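Local coordinates for FOKI restriction endonuclease (Planomicrobium okeanokoites, PDB 2FOK), which recognises an asymmetric DNA site and cleaves the double helix at a distance from it, as a metal-dependent type IIS restriction endonuclease, at residues R22-V26 and I87-I92; L117-E121 and T132-Y138. All coordinates share one frame; numbering follows the deposited sequence.

Contact 1 (R22-V26 and I87-I92); sequences RVVQV and IIQATI
R22, V23 and T91 bury the most surface where the end of helix 17-24 meets the end of helix 87-91. The guanidinium of R22 takes the carbonyl oxygen of T91 side-on, R22 NE lying 2.9 Å and R22 NH2 2.7 Å from T91 O. NE sits nearly in line with the C=O bond (163°), while NH2 comes in from the side, and neither hydrogen bond is straight. The bend of the R22 chain at chi3 (60°) brings NE to this oxygen, and NH2 on the same guanidinium edge shares it. T91 lies in the last turn of its helix, where carbonyls lack a backbone donor further along, and arginine is long enough to reach one. E36 forms a salt bridge with NH2. The CD1 methyl of I92 lies 3.7 Å from R22 NE. A leucine in place of R22 would probably leave T91 O without both donors and take one positive partner from E36. V23, short and branched, spreads its methyls: CG1 reaches I88 CD1 at 4.0 Å, CG2 reaches I92 CG1. V26 CG1 meets I87 CG2 at 3.7 Å; the T91 methyl's placement is doubtful. Apolar helix packing, closed by an arginine on a carbonyl at the C-terminal end of helix 87-91, is consistent with the helix-turn-helix-related fold of recognition subdomain 1.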
# COMPACT_ATOMS: atom_id res chain seq x y z
N ARG A 22 23.61 -8.23 12.03
CA ARG A 22 24.53 -7.27 12.61
C ARG A 22 23.75 -6.23 13.41
O ARG A 22 24.16 -5.85 14.51
CB ARG A 22 25.32 -6.56 11.50
CG ARG A 22 26.48 -7.36 10.91
CD ARG A 22 27.23 -6.53 9.85
NE ARG A 22 27.78 -5.30 10.41
CZ ARG A 22 29.03 -5.16 10.82
NH1 ARG A 22 29.88 -6.17 10.72
NH2 ARG A 22 29.44 -4.02 11.36
N VAL A 23 22.64 -5.77 12.85
CA VAL A 23 21.81 -4.79 13.52
C VAL A 23 21.33 -5.33 14.86
O VAL A 23 21.25 -4.60 15.85
CB VAL A 23 20.57 -4.41 12.66
CG1 VAL A 23 19.61 -3.54 13.48
CG2 VAL A 23 21.02 -3.67 11.39
N VAL A 24 21.03 -6.63 14.89
CA VAL A 24 20.56 -7.30 16.09
C VAL A 24 21.69 -7.55 17.10
O VAL A 24 21.51 -7.38 18.30
CB VAL A 24 19.93 -8.67 15.73
CG1 VAL A 24 19.41 -9.36 16.99
CG2 VAL A 24 18.80 -8.47 14.73
N GLN A 25 22.84 -7.96 16.60
CA GLN A 25 24.01 -8.26 17.42
C GLN A 25 24.57 -7.04 18.13
O GLN A 25 25.59 -7.13 18.82
CB GLN A 25 25.10 -8.89 16.56
CG GLN A 25 24.68 -10.23 16.02
CD GLN A 25 25.65 -10.77 15.00
OE1 GLN A 25 26.31 -10.01 14.31
NE2 GLN A 25 25.74 -12.10 14.91
N VAL A 26 23.91 -5.90 17.95
CA VAL A 26 24.35 -4.65 18.54
C VAL A 26 23.62 -4.40 19.86
O VAL A 26 24.05 -3.59 20.69
CB VAL A 26 24.12 -3.49 17.52
CG1 VAL A 26 23.53 -2.27 18.20
CG2 VAL A 26 25.43 -3.17 16.81
N ILE A 87 24.10 4.75 15.72
CA ILE A 87 24.54 3.36 15.81
C ILE A 87 24.25 2.53 14.56
O ILE A 87 25.18 2.01 13.94
CB ILE A 87 23.88 2.65 17.01
CG1 ILE A 87 24.19 3.41 18.30
CG2 ILE A 87 24.38 1.21 17.10
CD1 ILE A 87 23.43 2.89 19.50
N ILE A 88 22.99 2.39 14.19
CA ILE A 88 22.67 1.60 13.01
C ILE A 88 23.46 2.12 11.81
O ILE A 88 24.05 1.35 11.06
CB ILE A 88 21.16 1.61 12.71
CG1 ILE A 88 20.41 0.89 13.84
CG2 ILE A 88 20.89 0.94 11.35
CD1 ILE A 88 19.00 0.44 13.51
N GLN A 89 23.46 3.43 11.64
CA GLN A 89 24.17 4.07 10.55
C GLN A 89 25.60 3.55 10.47
O GLN A 89 26.06 3.14 9.41
CB GLN A 89 24.17 5.59 10.73
CG GLN A 89 22.96 6.31 10.14
CD GLN A 89 23.05 7.82 10.29
OE1 GLN A 89 24.12 8.42 10.11
NE2 GLN A 89 21.93 8.45 10.62
N ALA A 90 26.29 3.55 11.61
CA ALA A 90 27.69 3.12 11.68
C ALA A 90 27.98 1.62 11.67
O ALA A 90 29.11 1.22 11.37
CB ALA A 90 28.36 3.75 12.91
N THR A 91 27.01 0.78 12.00
CA THR A 91 27.28 -0.66 12.00
C THR A 91 27.06 -1.28 10.64
O THR A 91 27.44 -2.43 10.39
CB THR A 91 26.44 -1.42 13.07
OG1 THR A 91 25.36 -2.12 12.43
CG2 THR A 91 25.89 -0.48 14.11
N ILE A 92 26.47 -0.51 9.73
CA ILE A 92 26.21 -0.99 8.38
C ILE A 92 26.84 -0.08 7.34
O ILE A 92 26.53 1.11 7.28
CB ILE A 92 24.70 -1.09 8.10
CG1 ILE A 92 24.05 -2.17 8.98
CG2 ILE A 92 24.47 -1.35 6.61
CD1 ILE A 92 24.81 -3.48 9.05

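Contact 2 (L117-E121 and T132-Y138); sequences LGFIE and TDVGLAY
A Schellman turn at the end of helix 104-116 meets the N-cap of helix 133-140 here, next to the β-hairpin 120-123/128-131. G118, whose positive phi suits a glycine, ends the first helix, and its carbonyl accepts the hydroxyl of T132, with T132 OG1 2.7 Å from G118 O, in the carbonyl plane and on a lone pair. The same OG1 accepts a weak capping bond from G135 N, which makes threonine apt: one hydroxyl serves both the turn and the helix start. With chi1 at 64°, OG1 stands between the backbone N and the carbonyl carbon of T132, while CG2 is directed to E121, 3.5 Å from E121 OE1. T132 N donates to F119 O at 3.1 Å. Glycine suits position 135, since with this backbone a CB would probably collide with F119 O.

F119 buries the most surface. Its ring and that of Y138 form an offset stack, centroids 4.3 Å apart and planes 16° from parallel. Y138 CD2 lies over the centre of the F119 ring, and Y138 CB makes a CH-π contact with the same face; the carbonyl of L117 lies over the other. V24 and L152 also touch F119. Helix, hairpin and following helix packed in this way are consistent with a winged-helix subdomain, of which 120-123 and 128-131 would be the wing strands.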
# COMPACT_ATOMS: atom_id res chain seq x y z
N LEU A 117 10.28 -8.95 13.06
CA LEU A 117 10.50 -10.37 13.28
C LEU A 117 10.67 -10.71 14.76
O LEU A 117 10.94 -11.86 15.12
CB LEU A 117 11.73 -10.85 12.51
CG LEU A 117 11.58 -10.86 10.99
CD1 LEU A 117 12.86 -11.37 10.36
CD2 LEU A 117 10.39 -11.73 10.59
N GLY A 118 10.54 -9.70 15.62
CA GLY A 118 10.63 -9.91 17.05
C GLY A 118 11.98 -10.07 17.71
O GLY A 118 12.06 -10.63 18.80
N PHE A 119 13.04 -9.57 17.08
CA PHE A 119 14.38 -9.69 17.65
C PHE A 119 14.68 -8.56 18.64
O PHE A 119 15.63 -8.65 19.43
CB PHE A 119 15.43 -9.72 16.55
CG PHE A 119 15.33 -10.94 15.66
CD1 PHE A 119 15.13 -12.20 16.21
CD2 PHE A 119 15.44 -10.82 14.28
CE1 PHE A 119 15.04 -13.32 15.41
CE2 PHE A 119 15.36 -11.93 13.47
CZ PHE A 119 15.16 -13.19 14.03
N ILE A 120 13.88 -7.50 18.57
CA ILE A 120 14.01 -6.37 19.48
C ILE A 120 12.58 -5.93 19.77
O ILE A 120 11.68 -6.13 18.95
CB ILE A 120 14.83 -5.19 18.87
CG1 ILE A 120 14.05 -4.50 17.76
CG2 ILE A 120 16.18 -5.71 18.34
CD1 ILE A 120 14.87 -3.44 17.01
N GLU A 121 12.35 -5.38 20.96
CA GLU A 121 11.01 -4.93 21.33
C GLU A 121 11.04 -3.43 21.56
O GLU A 121 12.06 -2.90 21.97
CB GLU A 121 10.55 -5.65 22.60
CG GLU A 121 11.43 -5.39 23.82
CD GLU A 121 11.33 -6.49 24.87
OE1 GLU A 121 10.61 -7.49 24.64
OE2 GLU A 121 11.97 -6.36 25.94
N THR A 132 15.41 -9.09 22.53
CA THR A 132 14.48 -10.01 23.16
C THR A 132 15.13 -11.36 23.38
O THR A 132 16.33 -11.54 23.18
CB THR A 132 13.20 -10.26 22.32
OG1 THR A 132 13.56 -10.89 21.09
CG2 THR A 132 12.46 -8.96 22.04
N ASP A 133 14.29 -12.31 23.77
CA ASP A 133 14.69 -13.69 24.01
C ASP A 133 15.23 -14.34 22.72
O ASP A 133 16.35 -14.85 22.69
CB ASP A 133 13.47 -14.46 24.51
CG ASP A 133 12.19 -14.01 23.82
OD1 ASP A 133 11.98 -14.39 22.64
OD2 ASP A 133 11.40 -13.26 24.44
N VAL A 134 14.41 -14.31 21.67
CA VAL A 134 14.81 -14.91 20.40
C VAL A 134 15.88 -14.12 19.68
O VAL A 134 16.58 -14.65 18.81
CB VAL A 134 13.60 -15.11 19.49
CG1 VAL A 134 12.77 -16.28 20.00
CG2 VAL A 134 12.76 -13.84 19.46
N GLY A 135 16.01 -12.84 20.03
CA GLY A 135 17.02 -12.01 19.41
C GLY A 135 18.43 -12.40 19.82
O GLY A 135 19.35 -12.44 18.99
N LEU A 136 18.62 -12.70 21.10
CA LEU A 136 19.92 -13.10 21.61
C LEU A 136 20.34 -14.43 21.00
O LEU A 136 21.51 -14.62 20.63
CB LEU A 136 19.88 -13.19 23.14
CG LEU A 136 19.84 -11.82 23.83
CD1 LEU A 136 19.04 -11.91 25.13
CD2 LEU A 136 21.25 -11.36 24.10
N ALA A 137 19.38 -15.34 20.86
CA ALA A 137 19.63 -16.65 20.27
C ALA A 137 19.99 -16.47 18.81
O ALA A 137 20.78 -17.23 18.25
CB ALA A 137 18.40 -17.54 20.41
N TYR A 138 19.37 -15.48 18.18
CA TYR A 138 19.66 -15.19 16.78
C TYR A 138 21.09 -14.64 16.75
O TYR A 138 21.89 -15.00 15.88
CB TYR A 138 18.68 -14.14 16.25
CG TYR A 138 18.89 -13.74 14.81
CD1 TYR A 138 19.20 -14.69 13.84
CD2 TYR A 138 18.80 -12.40 14.43
CE1 TYR A 138 19.41 -14.31 12.51
CE2 TYR A 138 19.01 -12.02 13.10
CZ TYR A 138 19.31 -12.98 12.15
OH TYR A 138 19.52 -12.61 10.84

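From the N terminus, the chain runs through helix 17-24 and makes a long excursion, about half of it helical, before contact 1 closes it by bringing 87-92 back to 22-26. Helix 104-116 follows, and contact 2 closes a much shorter loop, the hairpin 120-123/128-131, between 117-121 and 132-138. The two loops therefore stand in series, neither nested nor crossed. The centres of the two contacts are about 15 Å apart, yet they meet through V24, whose CG1 lies 3.7 Å from G135 O and whose CG2 lies 3.9 Å from Y138 CE2. Helix 17-24 thus bridges helix 87-91 and the hairpin-helix junction, all within recognition subdomain 1.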